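Local coordinates for protein intracellular serine protease (Bacillus licheniformis, PDB 4ZOQ) that cleaves lanthipeptide precursors at a specific sequence, probably as a serine endopeptidase of the subtilisin-like S8 family, at residues Q37-H42 and I290-E295; N95-D100 and A283-L288; V199-S204 and R219-T224; N209-Y214 and D323-Y328. One frame throughout, in Å; residues are numbered along the deposited sequence.

Interaction 1 (Q37-H42 and I290-E295)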
loop_
_atom_site.group_PDB
_atom_site.type_symbol
_atom_site.label_atom_id
_atom_site.label_comp_id
_atom_site.label_asym_id
_atom_site.label_seq_id
_atom_site.Cartn_x
_atom_site.Cartn_y
_atom_site.Cartn_z
ATOM N N GLN B 37 -20.163 8.711 -12.135
ATOM C CA GLN B 37 -20.756 9.959 -12.606
ATOM C C GLN B 37 -20.799 11.030 -11.513
ATOM O O GLN B 37 -21.208 12.141 -11.777
ATOM C CB GLN B 37 -22.141 9.717 -13.221
ATOM C CG GLN B 37 -23.192 9.317 -12.237
ATOM C CD GLN B 37 -24.589 9.230 -12.837
ATOM O OE1 GLN B 37 -25.440 8.511 -12.335
ATOM N NE2 GLN B 37 -24.865 10.073 -13.805
ATOM N N ILE B 38 -20.371 10.691 -10.298
ATOM C CA ILE B 38 -20.279 11.660 -9.208
ATOM C C ILE B 38 -18.852 12.207 -9.159
ATOM O O ILE B 38 -18.637 13.415 -9.138
ATOM C CB ILE B 38 -20.624 11.028 -7.831
ATOM C CG1 ILE B 38 -21.987 10.312 -7.852
ATOM C CG2 ILE B 38 -20.561 12.085 -6.719
ATOM C CD1 ILE B 38 -23.130 11.233 -8.175
ATOM N N GLU B 39 -17.879 11.307 -9.137
ATOM C CA GLU B 39 -16.482 11.680 -9.150
ATOM C C GLU B 39 -15.698 10.467 -9.617
ATOM O O GLU B 39 -15.557 9.464 -8.912
ATOM C CB GLU B 39 -16.003 12.169 -7.772
ATOM C CG GLU B 39 -14.508 12.539 -7.738
ATOM C CD GLU B 39 -14.145 13.628 -8.768
ATOM O OE1 GLU B 39 -13.387 13.326 -9.719
ATOM O OE2 GLU B 39 -14.591 14.783 -8.628
ATOM N N ARG B 40 -15.104 10.615 -10.786
ATOM C CA ARG B 40 -14.376 9.536 -11.410
ATOM C C ARG B 40 -12.892 9.658 -11.096
ATOM O O ARG B 40 -12.105 8.799 -11.498
ATOM C CB ARG B 40 -14.640 9.558 -12.919
ATOM C CG ARG B 40 -14.677 8.206 -13.597
ATOM C CD ARG B 40 -15.276 8.295 -15.023
ATOM N NE ARG B 40 -15.409 6.962 -15.600
ATOM C CZ ARG B 40 -14.385 6.281 -16.117
ATOM N NH1 ARG B 40 -13.177 6.829 -16.148
ATOM N NH2 ARG B 40 -14.563 5.067 -16.613
ATOM N N GLY B 41 -12.515 10.734 -10.387
ATOM C CA GLY B 41 -11.119 11.008 -10.081
ATOM C C GLY B 41 -10.433 11.972 -11.036
ATOM O O GLY B 41 -10.806 12.074 -12.214
ATOM N N HIS B 42 -9.437 12.697 -10.532
ATOM C CA HIS B 42 -8.659 13.624 -11.364
ATOM C C HIS B 42 -7.348 13.011 -11.803
ATOM O O HIS B 42 -6.625 12.467 -10.990
ATOM C CB HIS B 42 -8.387 14.957 -10.637
ATOM C CG HIS B 42 -9.618 15.782 -10.393
ATOM N ND1 HIS B 42 -9.579 17.025 -9.791
ATOM C CD2 HIS B 42 -10.924 15.527 -10.636
ATOM C CE1 HIS B 42 -10.801 17.504 -9.688
ATOM N NE2 HIS B 42 -11.640 16.611 -10.186
ATOM N N ILE B 290 -10.170 13.515 -2.447
ATOM C CA ILE B 290 -9.294 14.609 -2.809
ATOM C C ILE B 290 -9.752 15.232 -4.141
ATOM O O ILE B 290 -9.850 16.455 -4.252
ATOM C CB ILE B 290 -7.813 14.157 -2.905
ATOM C CG1 ILE B 290 -7.259 13.832 -1.514
ATOM C CG2 ILE B 290 -6.958 15.258 -3.554
ATOM C CD1 ILE B 290 -6.009 13.026 -1.497
ATOM N N SER B 291 -10.078 14.394 -5.126
ATOM C CA SER B 291 -10.530 14.885 -6.424
ATOM C C SER B 291 -11.811 15.724 -6.269
ATOM O O SER B 291 -11.881 16.864 -6.738
ATOM C CB SER B 291 -10.776 13.712 -7.369
ATOM O OG SER B 291 -9.581 12.974 -7.585
ATOM N N GLU B 292 -12.805 15.197 -5.551
ATOM C CA GLU B 292 -14.021 15.972 -5.389
ATOM C C GLU B 292 -13.762 17.292 -4.645
ATOM O O GLU B 292 -14.244 18.352 -5.050
ATOM C CB GLU B 292 -15.086 15.187 -4.648
ATOM C CG GLU B 292 -16.315 16.020 -4.420
ATOM C CD GLU B 292 -17.577 15.212 -4.420
ATOM O OE1 GLU B 292 -17.675 14.254 -5.224
ATOM O OE2 GLU B 292 -18.473 15.546 -3.619
ATOM N N TYR B 293 -12.986 17.224 -3.572
ATOM C CA TYR B 293 -12.755 18.408 -2.749
ATOM C C TYR B 293 -12.048 19.502 -3.553
ATOM O O TYR B 293 -12.407 20.677 -3.483
ATOM C CB TYR B 293 -11.923 18.040 -1.514
ATOM C CG TYR B 293 -11.789 19.149 -0.501
ATOM C CD1 TYR B 293 -10.893 20.204 -0.691
ATOM C CD2 TYR B 293 -12.586 19.155 0.647
ATOM C CE1 TYR B 293 -10.774 21.233 0.262
ATOM C CE2 TYR B 293 -12.490 20.172 1.602
ATOM C CZ TYR B 293 -11.583 21.203 1.404
ATOM O OH TYR B 293 -11.501 22.203 2.339
ATOM N N ARG B 294 -11.094 19.102 -4.377
ATOM C CA ARG B 294 -10.304 20.085 -5.107
ATOM C C ARG B 294 -11.198 20.694 -6.180
ATOM O O ARG B 294 -11.115 21.874 -6.500
ATOM C CB ARG B 294 -9.090 19.418 -5.716
ATOM C CG ARG B 294 -8.051 18.993 -4.700
ATOM C CD ARG B 294 -6.863 18.321 -5.363
ATOM N NE ARG B 294 -6.052 19.295 -6.071
ATOM C CZ ARG B 294 -4.951 19.002 -6.749
ATOM N NH1 ARG B 294 -4.529 17.743 -6.813
ATOM N NH2 ARG B 294 -4.283 19.974 -7.370
ATOM N N GLU B 295 -12.116 19.877 -6.677
ATOM C CA GLU B 295 -13.064 20.325 -7.678
ATOM C C GLU B 295 -14.056 21.337 -7.122
ATOM O O GLU B 295 -14.456 22.275 -7.814
ATOM C CB GLU B 295 -13.814 19.126 -8.252
ATOM C CG GLU B 295 -14.611 19.448 -9.491
ATOM C CD GLU B 295 -15.015 18.210 -10.254
ATOM O OE1 GLU B 295 -16.002 18.301 -11.012
ATOM O OE2 GLU B 295 -14.408 17.141 -10.029
#

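Interaction 2 (N95-D100 and A283-L288)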
loop_
_atom_site.group_PDB
_atom_site.type_symbol
_atom_site.label_atom_id
_atom_site.label_comp_id
_atom_site.label_asym_id
_atom_site.label_seq_id
_atom_site.Cartn_x
_atom_site.Cartn_y
_atom_site.Cartn_z
ATOM N N ASN B 95 -7.809 1.527 -9.184
ATOM C CA ASN B 95 -8.440 1.930 -10.436
ATOM C C ASN B 95 -9.957 1.710 -10.503
ATOM O O ASN B 95 -10.683 2.574 -10.985
ATOM C CB ASN B 95 -7.789 1.206 -11.606
ATOM C CG ASN B 95 -8.360 1.636 -12.928
ATOM O OD1 ASN B 95 -8.185 2.777 -13.344
ATOM N ND2 ASN B 95 -9.090 0.744 -13.574
ATOM N N ILE B 96 -10.436 0.561 -10.023
ATOM C CA ILE B 96 -11.852 0.225 -10.170
ATOM C C ILE B 96 -12.735 1.220 -9.398
ATOM O O ILE B 96 -13.846 1.509 -9.826
ATOM C CB ILE B 96 -12.147 -1.233 -9.729
ATOM C CG1 ILE B 96 -13.509 -1.670 -10.238
ATOM C CG2 ILE B 96 -12.016 -1.433 -8.222
ATOM C CD1 ILE B 96 -13.635 -1.723 -11.754
ATOM N N ILE B 97 -12.199 1.800 -8.320
ATOM C CA ILE B 97 -12.900 2.822 -7.544
ATOM C C ILE B 97 -12.689 4.244 -8.094
ATOM O O ILE B 97 -13.639 5.045 -8.180
ATOM C CB ILE B 97 -12.429 2.777 -6.052
ATOM C CG1 ILE B 97 -13.098 1.592 -5.351
ATOM C CG2 ILE B 97 -12.774 4.064 -5.332
ATOM C CD1 ILE B 97 -12.375 1.086 -4.189
ATOM N N ALA B 98 -11.476 4.510 -8.565
ATOM C CA ALA B 98 -11.103 5.823 -9.067
ATOM C C ALA B 98 -10.388 5.676 -10.394
ATOM O O ALA B 98 -9.155 5.731 -10.446
ATOM C CB ALA B 98 -10.218 6.531 -8.084
ATOM N N PRO B 99 -11.154 5.457 -11.463
ATOM C CA PRO B 99 -10.529 5.066 -12.730
ATOM C C PRO B 99 -9.687 6.151 -13.387
ATOM O O PRO B 99 -8.839 5.814 -14.196
ATOM C CB PRO B 99 -11.733 4.667 -13.616
ATOM C CG PRO B 99 -12.957 5.122 -12.899
ATOM C CD PRO B 99 -12.612 5.242 -11.450
ATOM N N ASP B 100 -9.847 7.407 -13.001
ATOM C CA ASP B 100 -9.105 8.466 -13.673
ATOM C C ASP B 100 -7.935 9.053 -12.874
ATOM O O ASP B 100 -7.192 9.864 -13.424
ATOM C CB ASP B 100 -10.070 9.594 -14.063
ATOM C CG ASP B 100 -10.969 9.210 -15.217
ATOM O OD1 ASP B 100 -10.512 8.390 -16.034
ATOM O OD2 ASP B 100 -12.134 9.689 -15.280
ATOM N N ALA B 283 -7.224 3.650 -0.398
ATOM C CA ALA B 283 -6.386 4.634 -1.059
ATOM C C ALA B 283 -7.142 5.223 -2.265
ATOM O O ALA B 283 -7.159 6.456 -2.453
ATOM C CB ALA B 283 -5.066 4.022 -1.487
ATOM N N GLY B 284 -7.798 4.344 -3.040
ATOM C CA GLY B 284 -8.603 4.755 -4.179
ATOM C C GLY B 284 -9.727 5.678 -3.751
ATOM O O GLY B 284 -9.973 6.711 -4.385
ATOM N N THR B 285 -10.372 5.330 -2.639
ATOM C CA THR B 285 -11.433 6.168 -2.091
ATOM C C THR B 285 -10.874 7.529 -1.650
ATOM O O THR B 285 -11.498 8.573 -1.886
ATOM C CB THR B 285 -12.138 5.512 -0.889
ATOM O OG1 THR B 285 -12.664 4.225 -1.266
ATOM C CG2 THR B 285 -13.290 6.414 -0.402
ATOM N N ALA B 286 -9.689 7.527 -1.041
ATOM C CA ALA B 286 -9.059 8.787 -0.634
ATOM C C ALA B 286 -8.793 9.700 -1.834
ATOM O O ALA B 286 -9.038 10.914 -1.777
ATOM C CB ALA B 286 -7.770 8.523 0.109
ATOM N N ALA B 287 -8.284 9.107 -2.913
ATOM C CA ALA B 287 -8.035 9.843 -4.153
ATOM C C ALA B 287 -9.355 10.404 -4.691
ATOM O O ALA B 287 -9.392 11.512 -5.226
ATOM C CB ALA B 287 -7.352 8.954 -5.191
ATOM N N LEU B 288 -10.442 9.664 -4.519
ATOM C CA LEU B 288 -11.729 10.197 -4.962
ATOM C C LEU B 288 -12.151 11.438 -4.162
ATOM O O LEU B 288 -12.633 12.411 -4.743
ATOM C CB LEU B 288 -12.824 9.131 -4.882
ATOM C CG LEU B 288 -12.908 8.117 -6.016
ATOM C CD1 LEU B 288 -14.218 7.319 -5.880
ATOM C CD2 LEU B 288 -12.828 8.836 -7.376
#

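Interaction 3 (V199-S204 and R219-T224)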
loop_
_atom_site.group_PDB
_atom_site.type_symbol
_atom_site.label_atom_id
_atom_site.label_comp_id
_atom_site.label_asym_id
_atom_site.label_seq_id
_atom_site.Cartn_x
_atom_site.Cartn_y
_atom_site.Cartn_z
ATOM N N VAL B 199 0.524 6.208 9.565
ATOM C CA VAL B 199 0.202 5.208 8.565
ATOM C C VAL B 199 -1.184 4.597 8.892
ATOM O O VAL B 199 -1.448 4.203 10.031
ATOM C CB VAL B 199 1.269 4.106 8.503
ATOM C CG1 VAL B 199 0.814 2.995 7.597
ATOM C CG2 VAL B 199 2.638 4.685 8.070
ATOM N N VAL B 200 -2.076 4.578 7.905
ATOM C CA VAL B 200 -3.430 4.052 8.080
ATOM C C VAL B 200 -3.465 2.541 7.814
ATOM O O VAL B 200 -3.376 2.095 6.659
ATOM C CB VAL B 200 -4.405 4.758 7.131
ATOM C CG1 VAL B 200 -5.832 4.242 7.325
ATOM C CG2 VAL B 200 -4.341 6.287 7.330
ATOM N N SER B 201 -3.620 1.748 8.868
ATOM C CA SER B 201 -3.604 0.295 8.717
ATOM C C SER B 201 -4.992 -0.252 8.293
ATOM O O SER B 201 -5.992 0.027 8.944
ATOM C CB SER B 201 -3.147 -0.343 10.018
ATOM O OG SER B 201 -3.040 -1.732 9.872
ATOM N N VAL B 202 -5.048 -1.016 7.197
ATOM C CA VAL B 202 -6.318 -1.458 6.617
ATOM C C VAL B 202 -6.461 -2.998 6.598
ATOM O O VAL B 202 -5.615 -3.705 6.027
ATOM C CB VAL B 202 -6.495 -0.914 5.161
ATOM C CG1 VAL B 202 -7.818 -1.343 4.551
ATOM C CG2 VAL B 202 -6.342 0.611 5.107
ATOM N N GLY B 203 -7.544 -3.491 7.199
ATOM C CA GLY B 203 -7.882 -4.905 7.209
ATOM C C GLY B 203 -8.885 -5.271 6.129
ATOM O O GLY B 203 -9.347 -4.418 5.373
ATOM N N SER B 204 -9.245 -6.540 6.062
ATOM C CA SER B 204 -10.065 -7.023 4.970
ATOM C C SER B 204 -11.369 -7.646 5.475
ATOM O O SER B 204 -11.325 -8.477 6.370
ATOM C CB SER B 204 -9.284 -8.054 4.145
ATOM O OG SER B 204 -10.148 -8.696 3.202
ATOM N N ARG B 219 -5.348 -2.661 17.791
ATOM C CA ARG B 219 -5.718 -1.273 17.982
ATOM C C ARG B 219 -5.280 -0.403 16.809
ATOM O O ARG B 219 -5.820 0.678 16.627
ATOM C CB ARG B 219 -5.128 -0.741 19.291
ATOM C CG ARG B 219 -5.623 -1.506 20.508
ATOM C CD ARG B 219 -5.135 -0.923 21.826
ATOM N NE ARG B 219 -5.027 -1.989 22.809
ATOM C CZ ARG B 219 -3.938 -2.710 23.023
ATOM N NH1 ARG B 219 -2.804 -2.415 22.410
ATOM N NH2 ARG B 219 -3.964 -3.681 23.917
ATOM N N GLU B 220 -4.279 -0.869 16.056
ATOM C CA GLU B 220 -3.753 -0.138 14.901
ATOM C C GLU B 220 -4.694 -0.140 13.704
ATOM O O GLU B 220 -4.601 0.762 12.887
ATOM C CB GLU B 220 -2.392 -0.698 14.456
ATOM C CG GLU B 220 -2.470 -2.011 13.704
ATOM C CD GLU B 220 -1.124 -2.444 13.125
ATOM O OE1 GLU B 220 -0.154 -2.579 13.919
ATOM O OE2 GLU B 220 -1.035 -2.652 11.883
ATOM N N ILE B 221 -5.585 -1.133 13.603
ATOM C CA ILE B 221 -6.516 -1.207 12.479
ATOM C C ILE B 221 -7.398 0.040 12.477
ATOM O O ILE B 221 -8.009 0.357 13.509
ATOM C CB ILE B 221 -7.447 -2.395 12.554
ATOM C CG1 ILE B 221 -6.708 -3.713 12.790
ATOM C CG2 ILE B 221 -8.334 -2.434 11.290
ATOM C CD1 ILE B 221 -5.841 -4.166 11.685
ATOM N N GLU B 222 -7.449 0.759 11.357
ATOM C CA GLU B 222 -8.271 1.960 11.287
ATOM C C GLU B 222 -9.483 1.793 10.422
ATOM O O GLU B 222 -10.537 2.384 10.694
ATOM C CB GLU B 222 -7.489 3.160 10.757
ATOM C CG GLU B 222 -6.537 3.704 11.762
ATOM C CD GLU B 222 -6.146 5.109 11.454
ATOM O OE1 GLU B 222 -7.071 5.932 11.282
ATOM O OE2 GLU B 222 -4.928 5.379 11.351
ATOM N N PHE B 223 -9.313 1.023 9.352
ATOM C CA PHE B 223 -10.393 0.781 8.430
ATOM C C PHE B 223 -10.335 -0.637 7.910
ATOM O O PHE B 223 -9.352 -1.349 8.041
ATOM C CB PHE B 223 -10.360 1.712 7.235
ATOM C CG PHE B 223 -10.495 3.150 7.567
ATOM C CD1 PHE B 223 -11.726 3.683 7.918
ATOM C CD2 PHE B 223 -9.389 3.999 7.459
ATOM C CE1 PHE B 223 -11.852 5.017 8.193
ATOM C CE2 PHE B 223 -9.507 5.335 7.727
ATOM C CZ PHE B 223 -10.741 5.857 8.101
ATOM N N THR B 224 -11.413 -0.978 7.245
ATOM C CA THR B 224 -11.579 -2.242 6.606
ATOM C C THR B 224 -12.085 -2.018 5.174
ATOM O O THR B 224 -12.649 -0.956 4.857
ATOM C CB THR B 224 -12.520 -3.077 7.525
ATOM O OG1 THR B 224 -11.752 -4.060 8.237
ATOM C CG2 THR B 224 -13.608 -3.690 6.814
HETATM O O HOH W 1 -2.646 6.513 11.089
#

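Interaction 4 (N209-Y214 and D323-Y328)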
loop_
_atom_site.group_PDB
_atom_site.type_symbol
_atom_site.label_atom_id
_atom_site.label_comp_id
_atom_site.label_asym_id
_atom_site.label_seq_id
_atom_site.Cartn_x
_atom_site.Cartn_y
_atom_site.Cartn_z
ATOM N N ASN B 209 -19.656 -8.925 5.294
ATOM C CA ASN B 209 -19.126 -7.905 6.208
ATOM C C ASN B 209 -18.478 -8.486 7.451
ATOM O O ASN B 209 -17.980 -7.718 8.278
ATOM C CB ASN B 209 -20.155 -6.849 6.618
ATOM C CG ASN B 209 -20.493 -5.930 5.486
ATOM O OD1 ASN B 209 -19.647 -5.673 4.628
ATOM N ND2 ASN B 209 -21.689 -5.360 5.507
ATOM N N ASN B 210 -18.492 -9.811 7.589
ATOM C CA ASN B 210 -17.655 -10.441 8.603
ATOM C C ASN B 210 -16.174 -10.208 8.271
ATOM O O ASN B 210 -15.792 -10.101 7.104
ATOM C CB ASN B 210 -17.893 -11.945 8.683
ATOM C CG ASN B 210 -19.260 -12.300 9.221
ATOM O OD1 ASN B 210 -19.891 -11.519 9.948
ATOM N ND2 ASN B 210 -19.723 -13.505 8.887
ATOM N N ILE B 211 -15.323 -10.171 9.284
ATOM C CA ILE B 211 -13.915 -9.948 8.998
ATOM C C ILE B 211 -13.411 -11.157 8.225
ATOM O O ILE B 211 -13.872 -12.276 8.462
ATOM C CB ILE B 211 -13.073 -9.743 10.293
ATOM C CG1 ILE B 211 -11.741 -9.034 9.965
ATOM C CG2 ILE B 211 -12.842 -11.093 11.031
ATOM C CD1 ILE B 211 -11.910 -7.540 9.649
ATOM N N SER B 212 -12.495 -10.933 7.284
ATOM C CA SER B 212 -11.819 -12.044 6.618
ATOM C C SER B 212 -11.020 -12.742 7.704
ATOM O O SER B 212 -10.421 -12.073 8.542
ATOM C CB SER B 212 -10.908 -11.568 5.489
ATOM O OG SER B 212 -11.623 -10.864 4.467
ATOM N N PRO B 213 -11.038 -14.075 7.719
ATOM C CA PRO B 213 -10.355 -14.853 8.769
ATOM C C PRO B 213 -8.857 -14.567 8.873
ATOM O O PRO B 213 -8.288 -14.677 9.956
ATOM C CB PRO B 213 -10.590 -16.314 8.347
ATOM C CG PRO B 213 -11.822 -16.273 7.453
ATOM C CD PRO B 213 -11.791 -14.927 6.775
ATOM N N TYR B 214 -8.223 -14.232 7.760
ATOM C CA TYR B 214 -6.781 -14.000 7.736
ATOM C C TYR B 214 -6.436 -12.595 8.210
ATOM O O TYR B 214 -5.292 -12.278 8.483
ATOM C CB TYR B 214 -6.238 -14.222 6.333
ATOM C CG TYR B 214 -6.921 -13.347 5.313
ATOM C CD1 TYR B 214 -6.573 -12.018 5.186
ATOM C CD2 TYR B 214 -7.915 -13.855 4.455
ATOM C CE1 TYR B 214 -7.200 -11.186 4.282
ATOM C CE2 TYR B 214 -8.542 -13.021 3.507
ATOM C CZ TYR B 214 -8.166 -11.676 3.440
ATOM O OH TYR B 214 -8.731 -10.788 2.558
ATOM N N ASP B 323 -13.207 -0.462 16.974
ATOM C CA ASP B 323 -12.818 -1.720 17.568
ATOM C C ASP B 323 -11.550 -2.310 16.971
ATOM O O ASP B 323 -11.026 -1.851 15.960
ATOM C CB ASP B 323 -13.941 -2.754 17.496
ATOM C CG ASP B 323 -14.459 -2.954 16.109
ATOM O OD1 ASP B 323 -15.111 -2.041 15.582
ATOM O OD2 ASP B 323 -14.113 -4.002 15.525
ATOM N N VAL B 324 -11.061 -3.329 17.652
ATOM C CA VAL B 324 -9.837 -4.036 17.319
ATOM C C VAL B 324 -9.963 -4.894 16.031
ATOM O O VAL B 324 -8.960 -5.228 15.400
ATOM C CB VAL B 324 -9.438 -4.915 18.561
ATOM C CG1 VAL B 324 -8.700 -6.171 18.196
ATOM C CG2 VAL B 324 -8.678 -4.081 19.585
ATOM N N ILE B 325 -11.183 -5.165 15.581
ATOM C CA ILE B 325 -11.371 -5.978 14.375
ATOM C C ILE B 325 -11.494 -5.143 13.075
ATOM O O ILE B 325 -10.779 -5.370 12.107
ATOM C CB ILE B 325 -12.611 -6.866 14.535
ATOM C CG1 ILE B 325 -12.430 -7.805 15.735
ATOM C CG2 ILE B 325 -12.886 -7.665 13.269
ATOM C CD1 ILE B 325 -13.711 -8.603 16.085
ATOM N N TYR B 326 -12.360 -4.143 13.105
ATOM C CA TYR B 326 -12.702 -3.339 11.947
ATOM C C TYR B 326 -12.152 -1.926 11.990
ATOM O O TYR B 326 -12.363 -1.180 11.056
ATOM C CB TYR B 326 -14.230 -3.217 11.811
ATOM C CG TYR B 326 -14.918 -4.530 11.689
ATOM C CD1 TYR B 326 -15.055 -5.155 10.456
ATOM C CD2 TYR B 326 -15.418 -5.169 12.824
ATOM C CE1 TYR B 326 -15.676 -6.357 10.360
ATOM C CE2 TYR B 326 -16.039 -6.370 12.737
ATOM C CZ TYR B 326 -16.166 -6.961 11.511
ATOM O OH TYR B 326 -16.778 -8.178 11.430
ATOM N N GLY B 327 -11.522 -1.517 13.089
ATOM C CA GLY B 327 -11.158 -0.109 13.231
ATOM C C GLY B 327 -12.414 0.765 13.235
ATOM O O GLY B 327 -13.439 0.385 13.804
ATOM N N TYR B 328 -12.380 1.900 12.550
ATOM C CA TYR B 328 -13.569 2.754 12.442
ATOM C C TYR B 328 -14.641 2.087 11.600
ATOM O O TYR B 328 -15.764 2.563 11.557
ATOM C CB TYR B 328 -13.233 4.110 11.820
ATOM C CG TYR B 328 -12.339 4.971 12.667
ATOM C CD1 TYR B 328 -12.803 5.517 13.861
ATOM C CD2 TYR B 328 -11.028 5.226 12.296
ATOM C CE1 TYR B 328 -11.996 6.300 14.653
ATOM C CE2 TYR B 328 -10.199 6.011 13.092
ATOM C CZ TYR B 328 -10.691 6.543 14.270
ATOM O OH TYR B 328 -9.889 7.324 15.073
#

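Interaction 1 (Q37-H42 and I290-E295)
H42 holds the helical segment 290-295 twice, once through its ring and once through its backbone. NE2 of H42 donates to OE2 of E295 at 2.8 Å in a nearly straight bond (168° at the hydrogen). The oxygen lies in the imidazole plane, whereas NE2 approaches OE2 from above the carboxylate plane. One helical turn earlier, the backbone N of H42 donates to OG of S291 (3.0 Å), and CB of that serine sits over a face of the ring in a CH-pi contact. E39 is the other acid in the first shell. Its CG stands anti to the backbone N (chi1 178°) and the chain then bends, bringing OE2 of E39 to 2.7 Å from OE2 of E295, with the carboxylate planes 82° apart. Carboxylate oxygens this close would probably raise the proton affinity of one of them, and H42 may ease their charge. A leucine in place of H42 would probably leave the E295 carboxylate without this donor while it still faces E39. Behind this, OE1 of E39 accepts from the backbone N of G41 (2.8 Å) through its anti lone pair, limiting the carboxylate's rotation, and S291 OG bonds to the carbonyl of A287 within its own helix. The loop between helix 24-30 and strand 46-51 thus lies along the late turns of helix 275-297, and L337 of helix 333-338 touches I38, E39 and E292.

Interaction 2 (N95-D100 and A283-L288)
A98 and G284 bring their backbones together, CA to CA 5.6 Å, as segment 95-100 passes from helix 86-97 into a loop beside a middle turn of helix 275-297. G284 suits this approach, since a beta carbon on it would fall only 3.5 Å from CB of I97. No hydrogen bond crosses the contact, and apolar groups do the work. The CG2 branch of I97, set anti to the backbone N while CG1 lies beside it (chi1 -77°), lies against C of G284 (3.8 Å) and reaches CD1 of L288 at 3.6 Å. L288 forks around the turn: CD1 approaches the carbonyl O of I97 (3.3 Å), and CD2 packs on CB of A98, also 3.6 Å away. The methyl of A98 also touches the carbonyl O of G284 (3.7 Å). T285 offers little here, its OG1 being bonded to the carbonyl of Q281 one turn back. All five touching residues are buried. Helices 86-97 and 275-297 carry the predicted charge-relay residues H86 and S276 in their first turns, but they meet here well away from those residues. Q29 of helix 24-30 and A333 of helix 333-338 touch both I97 and T285, while A283 and A286, also on helix 275-297, rest on strand 133-136.

Interaction 3 (V199-S204 and R219-T224)
S201 and E220 meet through two different first torsions: OG of S201 stands opposite the backbone N (chi1 -176°), while CG of E220 is folded between N and the carbonyl carbon (chi1 76°) and the rest of the chain runs extended. OG of S201 then donates to the anti lone pair of E220 OE2 at 3.0 Å. The same oxygen bonds OG of S194, so in place of E220 an alanine here would probably leave the hydroxyls of S201 and S194 without their common acceptor. Strands 200-205 and 221-226 are parallel neighbours at the edge of the central sheet of the subtilisin-like fold. S201 O takes E222 N in the carbonyl plane (2.9 Å, 175° at the hydrogen) and, weakly, F223 N as well. One step on, G203 N donates to F223 O at 2.9 Å, and CA-H...O contacts from V202 and T224 flank that bond. V200 comes to the F223 ring from its edge, CG1 lying near the ring plane 3.6 Å from CD2. At the start of the pairing, a water donates to OE2 of E222 (2.6 Å) and weakly to the V199 carbonyl, while OE1 of E222 bonds H307. OG1 of T224 is buried against G203 without a polar partner. On the V202 face lies helix 275-297, with A278, A279 and V282 against the valine.

Interaction 4 (N209-Y214 and D323-Y328)
I211 reaches across to the loop 323-328, and its side chain can be followed outward from the backbone. CB of I211 lies 3.6 Å from CG2 of I325, the methyl that serves as its main partner. CG1, anti to the backbone N (chi1 -160°), continues past the same methyl at 3.8 Å and aims the chain toward the other loop. At the tip, CD1 of I211 comes to rest 3.5 Å from the carbonyl O of I325 and about 4.0 Å from CE1 of Y326. CG2 of I211 only grazes the I325 methyl. That methyl also lies over a face of the Y326 ring, toward its rim, so the one methyl of I325 touches both I211 and the Y326 ring. The far end of Y326 reaches the backbone of 209-211: CE1 is 3.4 Å from the carbonyl O of N209, and the hydroxyl OH is 3.3 Å from N of I211. The turn that presents these two residues is shaped by D323, whose OD2 accepts from N of I325 (an Asx turn) and from N of Y326 at 3.0 Å, both from the same face of the carboxylate and from above its plane. The contact lies near the surface, away from the predicted charge-relay residues. It joins the loop between strands 200-205 and 221-226 to the loop between helices 303-313 and 333-338, with T224 of strand 221-226 touching both I211 and Y326.

Overall arrangement
The four contacts form two pairs. Interactions 1 and 2 have centres 9 Å apart; they touch through the R40-D100 salt bridge and through L288 packing on the backbone of E39 and G41. Interactions 3 and 4, also 9 Å apart, join edge strand 221-226 and its neighbour 200-205 to the loop connecting them and the loop between helices 303-313 and 333-338, linked by S204-Y214 and E222-Y328. Along the chain, interactions 2 and 3 nest inside the loop closed by interaction 1, whereas 323-328 follows 290-295, making interaction 4 cross all the others. Helix 275-297 carries one half of interactions 1 and 2 and packs on V202 of interaction 3, joining the pairs through the core.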